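Local coordinates for protein cellulase (Bacillus sp. BG-CS10, PDB 5E09) that hydrolyses beta-1,4-glucosidic bonds of cellulose as a halophilic family 5 glycoside hydrolase whose TIM-barrel catalytic module is followed by two further modules, probably carbohydrate-binding, at residues 8-11 and 12-15; 117-120 and 121-125; 172-175 and 176-180; 207-210 and 211-214. All blocks are in the same frame, centred on the assembly; numbering follows the deposited sequence.

Contact 1. Residues 8-11 and 12-15; sequences TDIQ and SYVA
Ser12, Tyr13, Val14 and Ala15 each give their backbone N-H to the carbonyl four residues back, from Thr8 O to Gln11 O, so the first turn of helix 9-15 and the one after it are joined by four consecutive i to i+4 bonds. The bond from Ser12 N to Thr8 O, at the very start, is 3.1 Å long. Thr8 stands at the N-cap and is tied to Gln11 in both directions. Its backbone N donates to Gln11 OE1 at 3.2 Å, an almost straight bond (168°) that lies in the amide plane and uses a lone pair of the oxygen. In return Gln11 N makes a weak bond of 3.5 Å to Thr8 OG1, and that hydroxyl also reaches Gln11 OE1 weakly. Gln11 can do this because its CG sits beside the backbone N (chi1 -73°), which folds the side chain back along the helix toward its start. On another side of the turn the end of the Ile10 side chain, its methyl CD1, approaches the near part of the Tyr13 ring, atom CD1, obliquely at 4.1 Å. Both lean on Pro189, while the Tyr13 ring packs edge-to-face with Tyr97 and its hydroxyl is hydrogen-bonded to the carbonyl of His140. Ser12 turns its hydroxyl back to the side chain of Gln7. Val14 rests on Pro266, and its carbonyl receives the hydroxyl of Thr306. The reciprocal Thr8-Gln11 pairing is a capping box, here opening a short helix that precedes the first barrel strand, 20-23.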
loop_
_atom_site.group_PDB
_atom_site.type_symbol
_atom_site.label_atom_id
_atom_site.label_comp_id
_atom_site.label_asym_id
_atom_site.label_seq_id
_atom_site.Cartn_x
_atom_site.Cartn_y
_atom_site.Cartn_z
ATOM N N THR A 8 26.145 -14.601 5.022
ATOM C CA THR A 8 27.175 -13.675 4.544
ATOM C C THR A 8 26.984 -12.270 5.107
ATOM O O THR A 8 25.967 -11.978 5.734
ATOM C CB THR A 8 27.199 -13.585 3.004
ATOM O OG1 THR A 8 25.988 -12.975 2.537
ATOM C CG2 THR A 8 27.351 -14.972 2.386
ATOM N N ASP A 9 27.969 -11.406 4.873
ATOM C CA ASP A 9 27.926 -10.028 5.366
ATOM C C ASP A 9 26.790 -9.204 4.765
ATOM O O ASP A 9 26.168 -8.411 5.467
ATOM C CB ASP A 9 29.254 -9.314 5.098
ATOM C CG ASP A 9 30.392 -9.857 5.938
ATOM O OD1 ASP A 9 30.224 -10.927 6.562
ATOM O OD2 ASP A 9 31.459 -9.209 5.970
ATOM N N ILE A 10 26.541 -9.365 3.467
ATOM C CA ILE A 10 25.523 -8.557 2.811
ATOM C C ILE A 10 24.119 -9.025 3.219
ATOM O O ILE A 10 23.191 -8.218 3.322
ATOM C CB ILE A 10 25.684 -8.576 1.270
ATOM C CG1 ILE A 10 24.856 -7.458 0.634
ATOM C CG2 ILE A 10 25.361 -9.951 0.678
ATOM C CD1 ILE A 10 25.269 -6.069 1.079
ATOM N N GLN A 11 23.977 -10.320 3.488
ATOM C CA GLN A 11 22.712 -10.866 3.961
ATOM C C GLN A 11 22.386 -10.362 5.368
ATOM O O GLN A 11 21.217 -10.129 5.704
ATOM C CB GLN A 11 22.742 -12.394 3.951
ATOM C CG GLN A 11 22.669 -13.036 2.578
ATOM C CD GLN A 11 22.636 -14.558 2.647
ATOM O OE1 GLN A 11 23.495 -15.183 3.276
ATOM N NE2 GLN A 11 21.640 -15.160 2.000
ATOM N N SER A 12 23.423 -10.203 6.188
ATOM C CA SER A 12 23.259 -9.704 7.550
ATOM C C SER A 12 23.005 -8.205 7.537
ATOM O O SER A 12 22.214 -7.685 8.323
ATOM C CB SER A 12 24.494 -10.027 8.395
ATOM O OG SER A 12 24.631 -11.424 8.565
ATOM N N TYR A 13 23.712 -7.521 6.648
ATOM C CA TYR A 13 23.473 -6.122 6.346
ATOM C C TYR A 13 21.991 -5.900 6.041
ATOM O O TYR A 13 21.342 -5.070 6.677
ATOM C CB TYR A 13 24.352 -5.696 5.165
ATOM C CG TYR A 13 24.246 -4.246 4.736
ATOM C CD1 TYR A 13 23.262 -3.839 3.840
ATOM C CD2 TYR A 13 25.152 -3.294 5.187
ATOM C CE1 TYR A 13 23.167 -2.528 3.425
ATOM C CE2 TYR A 13 25.064 -1.973 4.777
ATOM C CZ TYR A 13 24.065 -1.595 3.893
ATOM O OH TYR A 13 23.953 -0.287 3.458
ATOM N N VAL A 14 21.453 -6.669 5.095
ATOM C CA VAL A 14 20.060 -6.499 4.684
ATOM C C VAL A 14 19.077 -6.914 5.783
ATOM O O VAL A 14 18.052 -6.258 5.979
ATOM C CB VAL A 14 19.757 -7.284 3.383
ATOM C CG1 VAL A 14 18.249 -7.403 3.147
ATOM C CG2 VAL A 14 20.429 -6.609 2.197
ATOM N N ALA A 15 19.390 -7.990 6.503
ATOM C CA ALA A 15 18.542 -8.416 7.613
ATOM C C ALA A 15 18.476 -7.332 8.690
ATOM O O ALA A 15 17.442 -7.150 9.332
ATOM C CB ALA A 15 19.042 -9.725 8.205
#

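Contact 2. Residues 117-120 and 121-125; sequences YDEV and MAKYT
Tyr117 and Met121, a selenomethionine, meet one helical turn apart in a CH-pi interaction. CG of Met121 stands over one face of the phenol ring, 3.7 Å from the centroid of the Tyr117 ring but displaced toward the rim, so that its closest ring atom is Tyr117 CE2 at 3.4 Å. With CG of Tyr117 anti to the backbone N (chi1 -165°), the ring is carried beside the next turn, and bends at chi2 and chi3 curl the Met121 chain past the phenol. Its selenium then lies 4.6 Å from the centroid of the Tyr117 ring, in an oblique Met-aromatic contact.

Both residues belong to helix 117-134, one of the helices that surround the parallel barrel of the family 5 catalytic module; Met121 also packs on Leu170 and Ala173 of the neighbouring helix 161-181, and Tyr117 OH is hydrogen-bonded to Glu169 there.

Among the polar interactions, the amides of Met121, Ala122, Lys123 and Tyr124 bond to the carbonyls of residues 117 to 120, the first of them, Met121 N to Tyr117 O, nearly straight at 173°. Met121 O takes two donors from opposite faces of its plane, Thr125 N and the hydroxyl Thr125 OG1, the latter at 2.6 Å. Charged groups are more loosely related: Glu119 OE2 and Lys123 NZ stand 5.4 Å apart, too far for a salt bridge. Glu119 instead bonds to Asn116, and Lys123 makes a cation-pi contact with Trp109.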
loop_
_atom_site.group_PDB
_atom_site.type_symbol
_atom_site.label_atom_id
_atom_site.label_comp_id
_atom_site.label_asym_id
_atom_site.label_seq_id
_atom_site.Cartn_x
_atom_site.Cartn_y
_atom_site.Cartn_z
ATOM N N TYR A 117 18.987 7.389 -26.757
ATOM C CA TYR A 117 20.069 6.736 -26.024
ATOM C C TYR A 117 21.197 7.592 -25.463
ATOM O O TYR A 117 21.456 7.575 -24.256
ATOM C CB TYR A 117 20.683 5.624 -26.877
ATOM C CG TYR A 117 21.541 4.666 -26.080
ATOM C CD1 TYR A 117 20.978 3.564 -25.453
ATOM C CD2 TYR A 117 22.908 4.871 -25.941
ATOM C CE1 TYR A 117 21.747 2.694 -24.720
ATOM C CE2 TYR A 117 23.688 4.001 -25.204
ATOM C CZ TYR A 117 23.101 2.913 -24.597
ATOM O OH TYR A 117 23.868 2.036 -23.864
ATOM N N ASP A 118 21.871 8.329 -26.340
ATOM C CA ASP A 118 23.093 9.028 -25.960
ATOM C C ASP A 118 22.837 10.073 -24.882
ATOM O O ASP A 118 23.591 10.168 -23.907
ATOM C CB ASP A 118 23.745 9.669 -27.188
ATOM C CG ASP A 118 24.223 8.635 -28.208
ATOM O OD1 ASP A 118 24.573 7.505 -27.800
ATOM O OD2 ASP A 118 24.247 8.946 -29.419
ATOM N N GLU A 119 21.765 10.841 -25.042
ATOM C CA GLU A 119 21.427 11.862 -24.056
ATOM C C GLU A 119 21.054 11.239 -22.715
ATOM O O GLU A 119 21.507 11.695 -21.667
ATOM C CB GLU A 119 20.278 12.745 -24.545
ATOM C CG GLU A 119 19.949 13.878 -23.575
ATOM C CD GLU A 119 18.671 14.620 -23.934
ATOM O OE1 GLU A 119 17.904 14.111 -24.780
ATOM O OE2 GLU A 119 18.436 15.711 -23.367
ATOM N N VAL A 120 20.229 10.199 -22.753
ATOM C CA VAL A 120 19.779 9.550 -21.529
ATOM C C VAL A 120 20.966 8.981 -20.755
ATOM O O VAL A 120 21.116 9.240 -19.555
ATOM C CB VAL A 120 18.762 8.437 -21.821
ATOM C CG1 VAL A 120 18.542 7.581 -20.582
ATOM C CG2 VAL A 120 17.446 9.042 -22.302
HETATM N N MSE A 121 21.820 8.230 -21.446
HETATM C CA MSE A 121 23.044 7.726 -20.835
HETATM C C MSE A 121 23.900 8.855 -20.276
HETATM O O MSE A 121 24.494 8.719 -19.205
HETATM C CB MSE A 121 23.854 6.919 -21.840
HETATM C CG MSE A 121 23.171 5.646 -22.273
HETATM SE SE MSE A 121 22.822 4.437 -20.774
HETATM C CE MSE A 121 24.673 4.000 -20.343
ATOM N N ALA A 122 23.961 9.969 -20.998
ATOM C CA ALA A 122 24.749 11.112 -20.543
ATOM C C ALA A 122 24.226 11.683 -19.217
ATOM O O ALA A 122 25.000 11.892 -18.277
ATOM C CB ALA A 122 24.775 12.195 -21.610
ATOM N N LYS A 123 22.918 11.929 -19.146
ATOM C CA LYS A 123 22.294 12.487 -17.944
ATOM C C LYS A 123 22.398 11.531 -16.766
ATOM O O LYS A 123 22.691 11.938 -15.650
ATOM C CB LYS A 123 20.819 12.810 -18.186
ATOM C CG LYS A 123 20.556 13.853 -19.240
ATOM C CD LYS A 123 19.076 14.203 -19.312
ATOM C CE LYS A 123 18.590 14.828 -18.016
ATOM N NZ LYS A 123 17.175 15.293 -18.121
ATOM N N TYR A 124 22.118 10.261 -17.033
ATOM C CA TYR A 124 22.181 9.201 -16.038
ATOM C C TYR A 124 23.586 9.121 -15.440
ATOM O O TYR A 124 23.769 9.048 -14.208
ATOM C CB TYR A 124 21.778 7.880 -16.693
ATOM C CG TYR A 124 21.652 6.692 -15.768
ATOM C CD1 TYR A 124 20.545 6.538 -14.945
ATOM C CD2 TYR A 124 22.623 5.696 -15.755
ATOM C CE1 TYR A 124 20.420 5.434 -14.114
ATOM C CE2 TYR A 124 22.511 4.602 -14.932
ATOM C CZ TYR A 124 21.410 4.473 -14.114
ATOM O OH TYR A 124 21.302 3.370 -13.297
ATOM N N THR A 125 24.574 9.171 -16.326
ATOM C CA THR A 125 25.975 9.158 -15.929
ATOM C C THR A 125 26.351 10.374 -15.089
ATOM O O THR A 125 26.996 10.229 -14.050
ATOM C CB THR A 125 26.888 9.101 -17.150
ATOM O OG1 THR A 125 26.603 7.907 -17.885
ATOM C CG2 THR A 125 28.343 9.096 -16.723
#

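Contact 3. Residues 172-175 and 176-180; sequences TAFY and HIVRE
Tyr175 meets its sequence neighbour His176 and Arg179 one turn on, presenting a different aspect of its ring to each. Toward Arg179 it offers a face: CG of the arginine sits 3.6 Å from the centroid of the Tyr175 ring, in a CH-pi contact. Toward His176 it offers an edge, CD2 of Tyr175 standing over one face of the imidazole at 3.6 Å from His176 CD2. The two rings form a T-shaped pair, with centroids 5.2 Å apart and planes at 83°. Having CG anti to the backbone N (chi1 177°) sends the phenol forward along the helix, where both neighbours can meet it. A bend at chi2 lays the aliphatic part of Arg179 across the ring, while its guanidinium plane is turned 70° from the phenol and meets CE1 of Tyr175 obliquely. His176 also runs alongside Thr172, pointing the same way, with methyl CG2 of Thr172 3.6 Å from His176 ND1. Phe174 and Val178 point the same way, CE1 of Phe174 touching CG2 of Val178 at 3.8 Å; both pack against Phe144 of barrel strand 142-145. Four backbone bonds, from Thr172 O-His176 N to Tyr175 O-Arg179 N, hold the turns of helix 161-181 together. Asp216 ties the polar ends: its OD2 makes a salt bridge with Arg179 NE and a hydrogen bond with Tyr175 OH. These two partners would favour an ionised Asp216, and its grip, with the arginine CG packed on the ring, should limit the rotation of both side chains.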
loop_
_atom_site.group_PDB
_atom_site.type_symbol
_atom_site.label_atom_id
_atom_site.label_comp_id
_atom_site.label_asym_id
_atom_site.label_seq_id
_atom_site.Cartn_x
_atom_site.Cartn_y
_atom_site.Cartn_z
ATOM N N THR A 172 24.530 -1.721 -15.151
ATOM C CA THR A 172 25.971 -1.909 -15.331
ATOM C C THR A 172 26.722 -0.581 -15.290
ATOM O O THR A 172 27.750 -0.452 -14.606
ATOM C CB THR A 172 26.269 -2.631 -16.661
ATOM O OG1 THR A 172 25.642 -3.918 -16.641
ATOM C CG2 THR A 172 27.757 -2.818 -16.854
ATOM N N ALA A 173 26.201 0.409 -16.009
ATOM C CA ALA A 173 26.800 1.744 -16.002
ATOM C C ALA A 173 26.832 2.333 -14.586
ATOM O O ALA A 173 27.854 2.857 -14.133
ATOM C CB ALA A 173 26.042 2.673 -16.951
ATOM N N PHE A 174 25.694 2.247 -13.906
ATOM C CA PHE A 174 25.556 2.660 -12.512
ATOM C C PHE A 174 26.629 2.001 -11.631
ATOM O O PHE A 174 27.408 2.685 -10.940
ATOM C CB PHE A 174 24.136 2.311 -12.043
ATOM C CG PHE A 174 23.951 2.296 -10.556
ATOM C CD1 PHE A 174 23.986 3.472 -9.823
ATOM C CD2 PHE A 174 23.686 1.107 -9.900
ATOM C CE1 PHE A 174 23.792 3.460 -8.448
ATOM C CE2 PHE A 174 23.486 1.079 -8.525
ATOM C CZ PHE A 174 23.541 2.263 -7.795
ATOM N N TYR A 175 26.680 0.671 -11.700
ATOM C CA TYR A 175 27.666 -0.115 -10.969
ATOM C C TYR A 175 29.075 0.428 -11.166
ATOM O O TYR A 175 29.780 0.715 -10.197
ATOM C CB TYR A 175 27.620 -1.583 -11.403
ATOM C CG TYR A 175 28.677 -2.434 -10.732
ATOM C CD1 TYR A 175 28.420 -3.057 -9.520
ATOM C CD2 TYR A 175 29.936 -2.608 -11.306
ATOM C CE1 TYR A 175 29.380 -3.828 -8.896
ATOM C CE2 TYR A 175 30.904 -3.375 -10.684
ATOM C CZ TYR A 175 30.617 -3.985 -9.481
ATOM O OH TYR A 175 31.570 -4.755 -8.852
ATOM N N HIS A 176 29.482 0.577 -12.421
ATOM C CA HIS A 176 30.858 0.965 -12.695
ATOM C C HIS A 176 31.152 2.402 -12.287
ATOM O O HIS A 176 32.247 2.684 -11.826
ATOM C CB HIS A 176 31.192 0.732 -14.169
ATOM C CG HIS A 176 31.392 -0.714 -14.503
ATOM N ND1 HIS A 176 30.701 -1.351 -15.510
ATOM C CD2 HIS A 176 32.190 -1.654 -13.940
ATOM C CE1 HIS A 176 31.068 -2.620 -15.558
ATOM N NE2 HIS A 176 31.970 -2.829 -14.618
ATOM N N ILE A 177 30.185 3.305 -12.426
ATOM C CA ILE A 177 30.380 4.670 -11.936
ATOM C C ILE A 177 30.655 4.676 -10.423
ATOM O O ILE A 177 31.654 5.249 -9.950
ATOM C CB ILE A 177 29.162 5.556 -12.238
ATOM C CG1 ILE A 177 29.078 5.852 -13.739
ATOM C CG2 ILE A 177 29.232 6.862 -11.440
ATOM C CD1 ILE A 177 27.703 6.308 -14.193
ATOM N N VAL A 178 29.781 4.016 -9.669
ATOM C CA VAL A 178 29.937 3.976 -8.220
ATOM C C VAL A 178 31.246 3.289 -7.789
ATOM O O VAL A 178 31.985 3.821 -6.961
ATOM C CB VAL A 178 28.751 3.262 -7.547
ATOM C CG1 VAL A 178 28.990 3.139 -6.053
ATOM C CG2 VAL A 178 27.454 4.002 -7.830
ATOM N N ARG A 179 31.527 2.118 -8.356
ATOM C CA ARG A 179 32.720 1.355 -7.996
ATOM C C ARG A 179 34.020 2.053 -8.423
ATOM O O ARG A 179 35.050 1.912 -7.765
ATOM C CB ARG A 179 32.652 -0.049 -8.602
ATOM C CG ARG A 179 31.568 -0.936 -7.997
ATOM C CD ARG A 179 31.997 -1.480 -6.638
ATOM N NE ARG A 179 30.980 -2.331 -6.021
ATOM C CZ ARG A 179 30.139 -1.922 -5.073
ATOM N NH1 ARG A 179 30.194 -0.672 -4.627
ATOM N NH2 ARG A 179 29.249 -2.763 -4.564
ATOM N N GLU A 180 33.978 2.811 -9.512
ATOM C CA GLU A 180 35.154 3.570 -9.931
ATOM C C GLU A 180 35.338 4.829 -9.092
ATOM O O GLU A 180 36.441 5.368 -9.017
ATOM C CB GLU A 180 35.069 3.932 -11.415
ATOM C CG GLU A 180 35.318 2.741 -12.330
ATOM C CD GLU A 180 34.898 2.993 -13.763
ATOM O OE1 GLU A 180 34.494 4.136 -14.084
ATOM O OE2 GLU A 180 34.964 2.035 -14.566
#

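Contact 4. Residues 207-210 and 211-214; sequences LHQT and MKDL
His208 has its CG anti to the backbone N (chi1 -168°), and the chain of Lys212 bends at chi3 (-83°); between them these torsions set the lysine CE over the middle of the imidazole face. The pair belongs to helix 201-214, the crossover helix of the beta-alpha-beta unit that joins barrel strands 190-193 and 219-225. Lys212 CE lies 4.0 Å from the centroid of the His208 ring and 11° from its normal, a CH-pi contact. The Gln209 side chain crosses that of Lys212 at about a right angle, NE2 of Gln209 being 3.8 Å from Lys212 CE. Gln209 and Lys212 are exposed, while His208 also packs on Asn263 and Ile265.

Toward the barrel the contacts are apolar. Leu207 and the selenomethionine Met211 both pack on Leu192 and Ala221, one from each of the flanking strands, and touch each other through Leu207 CD1 and Met211 CE at 3.9 Å. Leu214 reaches Leu192 as well and meets Tyr175 of helix 161-181. Thr210 turns its hydroxyl to the carbonyl of Arg206. Last of the four i to i+4 backbone bonds is Leu214 N to Thr210 O, 3.0 Å long.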
loop_
_atom_site.group_PDB
_atom_site.type_symbol
_atom_site.label_atom_id
_atom_site.label_comp_id
_atom_site.label_asym_id
_atom_site.label_seq_id
_atom_site.Cartn_x
_atom_site.Cartn_y
_atom_site.Cartn_z
ATOM N N LEU A 207 17.464 -10.105 -13.829
ATOM C CA LEU A 207 18.182 -9.396 -12.772
ATOM C C LEU A 207 19.280 -10.301 -12.206
ATOM O O LEU A 207 20.414 -9.865 -11.978
ATOM C CB LEU A 207 17.227 -8.950 -11.667
ATOM C CG LEU A 207 17.925 -8.384 -10.431
ATOM C CD1 LEU A 207 18.775 -7.196 -10.800
ATOM C CD2 LEU A 207 16.908 -8.006 -9.376
ATOM N N HIS A 208 18.928 -11.567 -12.002
ATOM C CA HIS A 208 19.864 -12.575 -11.506
ATOM C C HIS A 208 21.104 -12.667 -12.393
ATOM O O HIS A 208 22.238 -12.663 -11.912
ATOM C CB HIS A 208 19.160 -13.933 -11.423
ATOM C CG HIS A 208 19.934 -14.973 -10.666
ATOM N ND1 HIS A 208 21.001 -14.666 -9.866
ATOM C CD2 HIS A 208 19.772 -16.317 -10.604
ATOM C CE1 HIS A 208 21.480 -15.784 -9.329
ATOM N NE2 HIS A 208 20.755 -16.790 -9.762
ATOM N N GLN A 209 20.873 -12.721 -13.699
ATOM C CA GLN A 209 21.949 -12.793 -14.672
ATOM C C GLN A 209 22.814 -11.535 -14.623
ATOM O O GLN A 209 24.042 -11.624 -14.633
ATOM C CB GLN A 209 21.379 -13.010 -16.078
ATOM C CG GLN A 209 22.430 -13.214 -17.164
ATOM C CD GLN A 209 23.415 -14.328 -16.837
ATOM O OE1 GLN A 209 24.620 -14.181 -17.044
ATOM N NE2 GLN A 209 22.906 -15.449 -16.329
ATOM N N THR A 210 22.176 -10.368 -14.558
ATOM C CA THR A 210 22.919 -9.115 -14.418
ATOM C C THR A 210 23.851 -9.157 -13.207
ATOM O O THR A 210 25.018 -8.754 -13.280
ATOM C CB THR A 210 21.979 -7.903 -14.273
ATOM O OG1 THR A 210 21.134 -7.801 -15.426
ATOM C CG2 THR A 210 22.782 -6.610 -14.111
HETATM N N MSE A 211 23.329 -9.666 -12.096
HETATM C CA MSE A 211 24.103 -9.726 -10.865
HETATM C C MSE A 211 25.266 -10.696 -10.965
HETATM O O MSE A 211 26.367 -10.389 -10.508
HETATM C CB MSE A 211 23.199 -10.091 -9.693
HETATM C CG MSE A 211 22.323 -8.918 -9.321
HETATM SE SE MSE A 211 21.186 -9.119 -7.774
HETATM C CE MSE A 211 20.827 -7.231 -7.515
ATOM N N LYS A 212 25.030 -11.855 -11.571
ATOM C CA LYS A 212 26.111 -12.805 -11.794
ATOM C C LYS A 212 27.198 -12.167 -12.660
ATOM O O LYS A 212 28.389 -12.349 -12.399
ATOM C CB LYS A 212 25.589 -14.098 -12.424
ATOM C CG LYS A 212 25.030 -15.076 -11.394
ATOM C CD LYS A 212 24.778 -16.466 -11.969
ATOM C CE LYS A 212 23.441 -16.557 -12.685
ATOM N NZ LYS A 212 23.112 -17.965 -13.051
ATOM N N ASP A 213 26.782 -11.394 -13.663
ATOM C CA ASP A 213 27.717 -10.662 -14.516
ATOM C C ASP A 213 28.584 -9.686 -13.723
ATOM O O ASP A 213 29.803 -9.635 -13.905
ATOM C CB ASP A 213 26.965 -9.893 -15.607
ATOM C CG ASP A 213 27.894 -9.190 -16.584
ATOM O OD1 ASP A 213 29.130 -9.308 -16.434
ATOM O OD2 ASP A 213 27.382 -8.522 -17.510
ATOM N N LEU A 214 27.954 -8.903 -12.850
ATOM C CA LEU A 214 28.693 -7.908 -12.073
ATOM C C LEU A 214 29.683 -8.545 -11.091
ATOM O O LEU A 214 30.677 -7.917 -10.717
ATOM C CB LEU A 214 27.721 -6.996 -11.328
ATOM C CG LEU A 214 26.815 -6.205 -12.274
ATOM C CD1 LEU A 214 25.910 -5.252 -11.516
ATOM C CD2 LEU A 214 27.657 -5.454 -13.296
#

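From the N terminus the four contacts follow in series; each spans neighbouring turns of a single helix, so none closes a long loop, nests in another or crosses it. Contact 1 lies in the short helix ahead of the barrel, with its nearest atoms about 8 Å from contact 3 and about 9 Å from contact 4. The other three lie on helices 117-134, 161-181 and 201-214 around the barrel. Contact 3 touches both of the others: Tyr124 OH meets Phe174 CB at 3.3 Å, and Thr172 OG1 meets Leu214 CD2 at 4.2 Å. Contacts 2 and 4 stay apart, their nearest atoms about 10 Å from each other, with helix 161-181 packing against both.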